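Local coordinates for protein pantothenate synthetase (PDB 3N8H) that probably condenses pantoate with beta-alanine in an ATP-dependent reaction that passes through a pantoyl-adenylate intermediate, yielding pantothenate, at residues Thr31-Ile43 with Gln179-Lys192. Residues are numbered along the deposited sequence; the frame is centred on the assembly and turned at random.
Sequences TMGALHNGHISLI and QRQPSGLPLSSRNK. With AMP (adenosine monophosphate), chain D; PRO (proline), chain C; GOL (glycerol), chain F.
M32 N gives O1P of AMP a direct hydrogen bond, and G33 meets S189 through a water that donates to G33 O and to O1P and accepts from S189 OG. A34 O receives a weak hydrogen bond from K192 NZ (2.8 Å), and S189 OG lies 3.0 Å from the same oxygen. The H36 ring, which a chi1 of 52° tucks back over its own backbone, is sandwiched: L187 CB makes a CH-pi contact over one face, 4.2 Å from the centroid, and H39 ND1 lies over the other. A second water joins H36 NE2, S189 N and AMP O2P. N37 CB packs on L187 CD1 at 3.5 Å. H36 ND1 caps the helix by accepting a weak hydrogen bond from G38 N, and the bare G38 CA lies close to both Q179 CG and the adenine. H39 works at two edges: ND1 accepts from H36 N in the ring plane, closing a capping box, and NE2 donates to AMP O1P (2.9 Å). S41 OG, bonded to G38 O, touches Q179 CG at 3.4 Å. Across the adenine edge, Q179 N donates to N1 (2.8 Å), while N6 donates to Q179 O and L187 O. H39 is the predicted proton donor; H36-H39 form the HIGH-type motif of HUP-clan nucleotidyltransferases and class I aminoacyl-tRNA synthetases, lining with 179-192 part of an AMP pocket that G150 and D153 help complete.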
# COMPACT_ATOMS: atom_id res chain seq x y z
N THR A 31 16.30 8.04 5.62
CA THR A 31 17.46 8.28 4.73
C THR A 31 17.96 6.93 4.26
O THR A 31 17.50 5.90 4.74
CB THR A 31 18.63 9.04 5.47
OG1 THR A 31 19.47 8.11 6.16
CG2 THR A 31 18.10 10.05 6.50
N MSE A 32 18.92 6.93 3.35
CA MSE A 32 19.59 5.70 2.93
C MSE A 32 21.07 5.76 3.36
O MSE A 32 21.93 5.15 2.75
CB MSE A 32 19.45 5.48 1.42
CG MSE A 32 18.00 5.64 0.89
SE MSE A 32 17.65 4.58 -0.73
CE MSE A 32 18.91 5.49 -1.92
N GLY A 33 21.36 6.50 4.43
CA GLY A 33 22.69 6.48 5.01
C GLY A 33 23.67 7.38 4.26
O GLY A 33 23.25 8.17 3.40
N ALA A 34 24.96 7.27 4.58
CA ALA A 34 26.01 8.10 3.94
C ALA A 34 25.67 9.59 4.08
O ALA A 34 25.58 10.34 3.10
CB ALA A 34 26.19 7.71 2.48
N LEU A 35 25.50 10.01 5.33
CA LEU A 35 24.88 11.27 5.68
C LEU A 35 25.69 12.52 5.34
O LEU A 35 26.87 12.62 5.65
CB LEU A 35 24.57 11.29 7.17
CG LEU A 35 23.66 10.16 7.63
CD1 LEU A 35 23.56 10.16 9.16
CD2 LEU A 35 22.30 10.32 6.98
N HIS A 36 25.04 13.48 4.72
CA HIS A 36 25.69 14.73 4.42
C HIS A 36 24.89 15.91 5.01
O HIS A 36 23.85 15.73 5.68
CB HIS A 36 25.84 14.87 2.91
CG HIS A 36 24.56 14.65 2.17
ND1 HIS A 36 23.49 15.52 2.27
CD2 HIS A 36 24.18 13.67 1.32
CE1 HIS A 36 22.50 15.08 1.51
NE2 HIS A 36 22.90 13.96 0.92
N ASN A 37 25.41 17.11 4.78
CA ASN A 37 24.79 18.32 5.30
C ASN A 37 23.33 18.48 4.86
O ASN A 37 22.52 19.11 5.56
CB ASN A 37 25.64 19.54 4.95
CG ASN A 37 26.86 19.67 5.86
OD1 ASN A 37 26.93 19.05 6.91
ND2 ASN A 37 27.81 20.49 5.45
N GLY A 38 22.98 17.90 3.71
CA GLY A 38 21.59 17.84 3.29
C GLY A 38 20.79 17.13 4.37
O GLY A 38 19.85 17.69 4.94
N HIS A 39 21.17 15.90 4.66
CA HIS A 39 20.48 15.15 5.70
C HIS A 39 20.53 15.89 7.03
O HIS A 39 19.57 15.88 7.81
CB HIS A 39 21.10 13.78 5.91
CG HIS A 39 21.10 12.91 4.68
ND1 HIS A 39 22.26 12.51 4.06
CD2 HIS A 39 20.08 12.36 3.98
CE1 HIS A 39 21.96 11.74 3.02
NE2 HIS A 39 20.64 11.63 2.96
N ILE A 40 21.67 16.50 7.31
CA ILE A 40 21.86 17.11 8.61
C ILE A 40 20.88 18.26 8.82
O ILE A 40 20.39 18.47 9.94
CB ILE A 40 23.30 17.59 8.78
CG1 ILE A 40 24.24 16.38 8.87
CG2 ILE A 40 23.43 18.46 10.02
CD1 ILE A 40 25.74 16.77 8.97
N SER A 41 20.54 18.97 7.74
CA SER A 41 19.64 20.11 7.89
C SER A 41 18.26 19.60 8.24
O SER A 41 17.56 20.20 9.05
CB SER A 41 19.60 20.98 6.63
OG SER A 41 19.10 20.25 5.53
N LEU A 42 17.87 18.47 7.65
CA LEU A 42 16.57 17.89 7.98
C LEU A 42 16.54 17.47 9.46
O LEU A 42 15.56 17.72 10.18
CB LEU A 42 16.24 16.70 7.09
CG LEU A 42 15.53 16.96 5.74
CD1 LEU A 42 16.26 18.00 4.90
CD2 LEU A 42 15.40 15.67 4.96
N ILE A 43 17.61 16.84 9.90
CA ILE A 43 17.70 16.42 11.30
C ILE A 43 17.59 17.58 12.27
O ILE A 43 16.87 17.49 13.26
CB ILE A 43 18.95 15.59 11.56
CG1 ILE A 43 18.78 14.24 10.86
CG2 ILE A 43 19.12 15.35 13.07
CD1 ILE A 43 20.11 13.63 10.42
N GLN A 179 20.10 21.83 0.29
CA GLN A 179 21.41 22.33 0.68
C GLN A 179 22.38 22.15 -0.48
O GLN A 179 22.38 21.10 -1.13
CB GLN A 179 21.93 21.59 1.92
CG GLN A 179 21.02 21.72 3.13
CD GLN A 179 20.72 23.17 3.46
OE1 GLN A 179 21.59 23.90 3.89
NE2 GLN A 179 19.50 23.60 3.20
N ARG A 180 23.23 23.16 -0.69
CA ARG A 180 24.11 23.22 -1.85
C ARG A 180 25.58 23.50 -1.49
O ARG A 180 25.88 24.17 -0.48
CB ARG A 180 23.58 24.31 -2.82
CG ARG A 180 22.16 24.04 -3.32
CD ARG A 180 21.60 25.10 -4.29
NE ARG A 180 20.22 24.75 -4.69
CZ ARG A 180 19.93 23.86 -5.64
NH1 ARG A 180 20.92 23.27 -6.32
NH2 ARG A 180 18.66 23.57 -5.93
N GLN A 181 26.49 22.98 -2.33
CA GLN A 181 27.89 23.45 -2.38
C GLN A 181 27.99 24.91 -2.82
O GLN A 181 27.09 25.43 -3.48
CB GLN A 181 28.71 22.63 -3.38
CG GLN A 181 28.85 21.18 -3.07
CD GLN A 181 29.67 20.93 -1.80
OE1 GLN A 181 30.16 21.87 -1.17
NE2 GLN A 181 29.83 19.66 -1.43
N PRO A 182 29.14 25.55 -2.54
CA PRO A 182 29.24 26.95 -2.95
C PRO A 182 28.92 27.20 -4.45
O PRO A 182 28.37 28.25 -4.79
CB PRO A 182 30.69 27.30 -2.60
CG PRO A 182 30.95 26.47 -1.36
CD PRO A 182 30.21 25.17 -1.60
N SER A 183 29.23 26.22 -5.30
CA SER A 183 28.98 26.33 -6.74
C SER A 183 27.49 26.29 -7.06
O SER A 183 27.07 26.75 -8.12
CB SER A 183 29.69 25.19 -7.51
OG SER A 183 29.14 23.93 -7.15
N GLY A 184 26.69 25.74 -6.14
CA GLY A 184 25.27 25.52 -6.39
C GLY A 184 24.92 24.04 -6.48
O GLY A 184 23.77 23.66 -6.30
N LEU A 185 25.91 23.19 -6.77
CA LEU A 185 25.72 21.74 -6.77
C LEU A 185 25.07 21.23 -5.49
O LEU A 185 25.62 21.38 -4.40
CB LEU A 185 27.09 21.05 -6.99
CG LEU A 185 27.17 19.53 -7.01
CD1 LEU A 185 26.41 18.96 -8.21
CD2 LEU A 185 28.63 19.08 -7.01
N PRO A 186 23.89 20.59 -5.62
CA PRO A 186 23.19 20.01 -4.49
C PRO A 186 24.06 18.99 -3.76
O PRO A 186 24.79 18.22 -4.40
CB PRO A 186 22.03 19.25 -5.14
CG PRO A 186 21.87 19.82 -6.46
CD PRO A 186 23.19 20.35 -6.89
N LEU A 187 23.98 18.97 -2.44
CA LEU A 187 24.58 17.87 -1.69
C LEU A 187 23.80 16.57 -1.95
O LEU A 187 22.56 16.57 -2.00
CB LEU A 187 24.62 18.21 -0.21
CG LEU A 187 25.51 19.43 0.04
CD1 LEU A 187 25.35 19.90 1.46
CD2 LEU A 187 26.96 19.07 -0.30
N SER A 188 24.53 15.47 -2.17
CA SER A 188 23.92 14.17 -2.44
C SER A 188 24.89 13.05 -2.06
O SER A 188 26.10 13.21 -2.24
CB SER A 188 23.59 14.06 -3.93
OG SER A 188 22.54 13.14 -4.15
N SER A 189 24.38 11.92 -1.56
CA SER A 189 25.23 10.81 -1.14
C SER A 189 26.07 10.25 -2.29
O SER A 189 27.24 9.92 -2.11
CB SER A 189 24.42 9.68 -0.49
OG SER A 189 23.78 10.15 0.69
N ARG A 190 25.47 10.15 -3.48
CA ARG A 190 26.18 9.65 -4.65
C ARG A 190 27.37 10.54 -5.03
O ARG A 190 28.29 10.09 -5.73
CB ARG A 190 25.22 9.47 -5.84
CG ARG A 190 24.35 8.20 -5.77
CD ARG A 190 23.44 8.09 -7.01
NE ARG A 190 22.46 7.00 -6.91
CZ ARG A 190 21.27 7.13 -6.33
NH1 ARG A 190 20.91 8.29 -5.81
NH2 ARG A 190 20.44 6.10 -6.27
N ASN A 191 27.36 11.79 -4.56
CA ASN A 191 28.50 12.69 -4.78
C ASN A 191 29.79 12.06 -4.26
O ASN A 191 30.89 12.41 -4.72
CB ASN A 191 28.31 14.04 -4.05
CG ASN A 191 27.30 14.97 -4.72
OD1 ASN A 191 26.59 14.59 -5.64
ND2 ASN A 191 27.24 16.21 -4.24
N LYS A 192 29.68 11.18 -3.26
CA LYS A 192 30.89 10.58 -2.66
C LYS A 192 31.57 9.65 -3.67
O LYS A 192 32.72 9.27 -3.48
CB LYS A 192 30.57 9.84 -1.36
CG LYS A 192 30.10 10.76 -0.23
CD LYS A 192 29.05 10.10 0.65
CE LYS A 192 28.22 11.15 1.39
NZ LYS A 192 28.30 10.95 2.85
P AMP D . 18.38 10.02 0.42
O1P AMP D . 19.19 9.53 1.62
O2P AMP D . 19.16 10.64 -0.70
O3P AMP D . 17.38 9.03 -0.05
O5' AMP D . 17.63 11.33 1.02
C5' AMP D . 16.97 11.32 2.29
C4' AMP D . 16.23 12.62 2.49
O4' AMP D . 17.19 13.72 2.47
C3' AMP D . 15.18 12.92 1.41
O3' AMP D . 14.07 13.62 1.99
C2' AMP D . 15.95 13.85 0.48
O2' AMP D . 15.16 14.69 -0.36
C1' AMP D . 16.78 14.65 1.48
N9 AMP D . 17.94 15.30 0.85
C8 AMP D . 18.85 14.70 0.05
N7 AMP D . 19.77 15.61 -0.39
C5 AMP D . 19.41 16.82 0.11
C6 AMP D . 19.95 18.20 0.03
N6 AMP D . 21.04 18.44 -0.71
N1 AMP D . 19.32 19.19 0.69
C2 AMP D . 18.20 18.92 1.40
N3 AMP D . 17.65 17.69 1.53
C4 AMP D . 18.21 16.61 0.92
N PRO C . 17.39 9.12 -3.08
CA PRO C . 16.58 7.94 -3.37
C PRO C . 17.27 7.06 -4.42
O PRO C . 18.28 7.49 -4.99
CB PRO C . 15.29 8.54 -3.95
CG PRO C . 15.18 9.87 -3.27
CD PRO C . 16.59 10.36 -3.07
C1 GOL F . 30.06 22.24 2.23
O1 GOL F . 29.27 21.91 3.36
C2 GOL F . 31.14 21.18 1.98
O2 GOL F . 31.81 21.44 0.77
C3 GOL F . 30.59 19.75 1.98
O3 GOL F . 30.32 19.33 3.30
O HOH W 1 21.60 8.33 1.28
O HOH W 2 21.53 11.99 -0.60